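Local coordinates for PTS system, IIA component (Enterococcus faecalis, PDB 3BED), which probably serves as the IIA component of a mannose/sorbose-type phosphotransferase system, passing on phosphoryl groups during sugar uptake, at residues 7-12 and 35-40. Residues are numbered along the deposited sequence; the frame is centred on the assembly and turned at random.
Sequences KLILMS and AIVSMT
The carbonyl oxygen of Val37 is gripped by two donors of consecutive residues: Ser12 N hydrogen-bonds to it at 2.9 Å, nearly along the C=O axis, and Met11 CA adds a weaker CA-H...O contact at 3.3 Å. Leu10 O also has two partners, Val37 N at 3.0 Å, tilted a little from the carbonyl plane, and the CA of Ile36. Five backbone bonds in all, from Ala35 N to Leu8 O through to Met39 N on Ser12 O, link the strands, whose axes diverge by only 15°.

On one face the selenomethionine Met11 lies alongside Val37, both pointing the same way. The bend at chi3 (67°) brings Met11 CE to 3.6 Å from Val37 CB, while helix 44-59 packs on Val37 through Ile55. On the other face Ile36 CD1 reaches across to Leu10 CB at 3.7 Å, because chi2 of -62° folds it toward the neighbouring strand; Leu21 of helix 16-28 touches both residues. Beyond them a water bridges Ser12 OG and Ser38 OG, and Ser12 OG also accepts a hydrogen bond from Ala17 N at the start of that helix.

The parallel strands joined by helix 16-28 form a beta-alpha-beta unit, with strand 35-39 outermost in this chain's parallel sheet of order 2-1-3-4, as in the mannose-family IIA fold.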
loop_
_atom_site.group_PDB
_atom_site.type_symbol
_atom_site.label_atom_id
_atom_site.label_comp_id
_atom_site.label_asym_id
_atom_site.label_seq_id
_atom_site.Cartn_x
_atom_site.Cartn_y
_atom_site.Cartn_z
ATOM N N LYS A 7 -18.697 -6.027 -5.197
ATOM C CA LYS A 7 -17.507 -6.688 -5.718
ATOM C C LYS A 7 -16.269 -5.777 -5.545
ATOM O O LYS A 7 -16.383 -4.534 -5.602
ATOM C CB LYS A 7 -17.674 -7.068 -7.176
ATOM C CG LYS A 7 -18.822 -8.110 -7.360
ATOM C CD LYS A 7 -18.361 -9.527 -6.965
ATOM C CE LYS A 7 -19.535 -10.501 -6.866
ATOM N NZ LYS A 7 -19.313 -11.534 -5.821
ATOM N N LEU A 8 -15.125 -6.404 -5.290
ATOM C CA LEU A 8 -13.855 -5.657 -5.126
ATOM C C LEU A 8 -12.910 -5.908 -6.275
ATOM O O LEU A 8 -12.800 -7.046 -6.807
ATOM C CB LEU A 8 -13.155 -6.026 -3.821
ATOM C CG LEU A 8 -13.941 -5.777 -2.546
ATOM C CD1 LEU A 8 -13.091 -6.289 -1.382
ATOM C CD2 LEU A 8 -14.296 -4.309 -2.363
ATOM N N ILE A 9 -12.209 -4.838 -6.655
ATOM C CA ILE A 9 -11.184 -4.920 -7.695
ATOM C C ILE A 9 -10.006 -4.130 -7.139
ATOM O O ILE A 9 -10.176 -2.968 -6.766
ATOM C CB ILE A 9 -11.644 -4.293 -9.016
ATOM C CG1 ILE A 9 -12.939 -4.966 -9.527
ATOM C CG2 ILE A 9 -10.478 -4.408 -10.067
ATOM C CD1 ILE A 9 -13.535 -4.342 -10.774
ATOM N N LEU A 10 -8.823 -4.714 -7.139
ATOM C CA LEU A 10 -7.614 -3.920 -6.770
ATOM C C LEU A 10 -6.817 -3.711 -8.029
ATOM O O LEU A 10 -6.613 -4.645 -8.785
ATOM C CB LEU A 10 -6.750 -4.670 -5.720
ATOM C CG LEU A 10 -7.433 -5.244 -4.458
ATOM C CD1 LEU A 10 -6.381 -5.766 -3.508
ATOM C CD2 LEU A 10 -8.297 -4.198 -3.786
HETATM N N MSE A 11 -6.338 -2.484 -8.238
HETATM C CA MSE A 11 -5.652 -2.141 -9.480
HETATM C C MSE A 11 -4.395 -1.406 -9.165
HETATM O O MSE A 11 -4.377 -0.505 -8.309
HETATM C CB MSE A 11 -6.513 -1.199 -10.354
HETATM C CG MSE A 11 -7.824 -1.781 -10.754
HETATM SE SE MSE A 11 -8.717 -0.633 -12.082
HETATM C CE MSE A 11 -7.593 -0.824 -13.535
ATOM N N SER A 12 -3.336 -1.757 -9.905
ATOM C CA SER A 12 -2.082 -1.025 -9.682
ATOM C C SER A 12 -1.157 -1.035 -10.859
ATOM O O SER A 12 -1.307 -1.872 -11.767
ATOM C CB SER A 12 -1.272 -1.610 -8.495
ATOM O OG SER A 12 -0.714 -2.891 -8.774
ATOM N N ALA A 35 -11.005 -9.120 -7.776
ATOM C CA ALA A 35 -10.345 -9.200 -9.087
ATOM C C ALA A 35 -9.152 -8.260 -9.040
ATOM O O ALA A 35 -9.079 -7.394 -8.173
ATOM C CB ALA A 35 -11.308 -8.794 -10.187
ATOM N N ILE A 36 -8.200 -8.487 -9.940
ATOM C CA ILE A 36 -6.967 -7.684 -9.938
ATOM C C ILE A 36 -6.701 -7.191 -11.333
ATOM O O ILE A 36 -6.859 -7.946 -12.298
ATOM C CB ILE A 36 -5.739 -8.580 -9.527
ATOM C CG1 ILE A 36 -5.909 -9.154 -8.100
ATOM C CG2 ILE A 36 -4.455 -7.829 -9.675
ATOM C CD1 ILE A 36 -5.996 -8.063 -6.976
ATOM N N VAL A 37 -6.291 -5.930 -11.452
ATOM C CA VAL A 37 -5.633 -5.426 -12.686
ATOM C C VAL A 37 -4.207 -5.020 -12.345
ATOM O O VAL A 37 -3.982 -4.139 -11.480
ATOM C CB VAL A 37 -6.343 -4.215 -13.291
ATOM C CG1 VAL A 37 -5.573 -3.694 -14.546
ATOM C CG2 VAL A 37 -7.796 -4.565 -13.610
ATOM N N SER A 38 -3.279 -5.688 -13.017
ATOM C CA SER A 38 -1.845 -5.456 -12.897
ATOM C C SER A 38 -1.385 -4.814 -14.191
ATOM O O SER A 38 -1.312 -5.493 -15.252
ATOM C CB SER A 38 -1.137 -6.802 -12.726
ATOM O OG SER A 38 -1.473 -7.352 -11.451
HETATM N N MSE A 39 -1.149 -3.501 -14.164
HETATM C CA MSE A 39 -0.734 -2.826 -15.398
HETATM C C MSE A 39 0.765 -2.984 -15.571
HETATM O O MSE A 39 1.555 -2.438 -14.809
HETATM C CB MSE A 39 -1.077 -1.327 -15.372
HETATM C CG MSE A 39 -0.642 -0.652 -16.679
HETATM SE SE MSE A 39 -0.929 1.271 -16.638
HETATM C CE MSE A 39 0.491 1.686 -15.506
ATOM N N THR A 40 1.174 -3.718 -16.574
ATOM C CA THR A 40 2.603 -3.910 -16.778
ATOM C C THR A 40 3.196 -2.757 -17.580
ATOM O O THR A 40 2.463 -1.867 -18.068
ATOM C CB THR A 40 2.862 -5.191 -17.557
ATOM O OG1 THR A 40 2.391 -5.018 -18.885
ATOM C CG2 THR A 40 2.154 -6.367 -16.884
HETATM O O HOH W 1 -1.369 -5.996 -9.368
#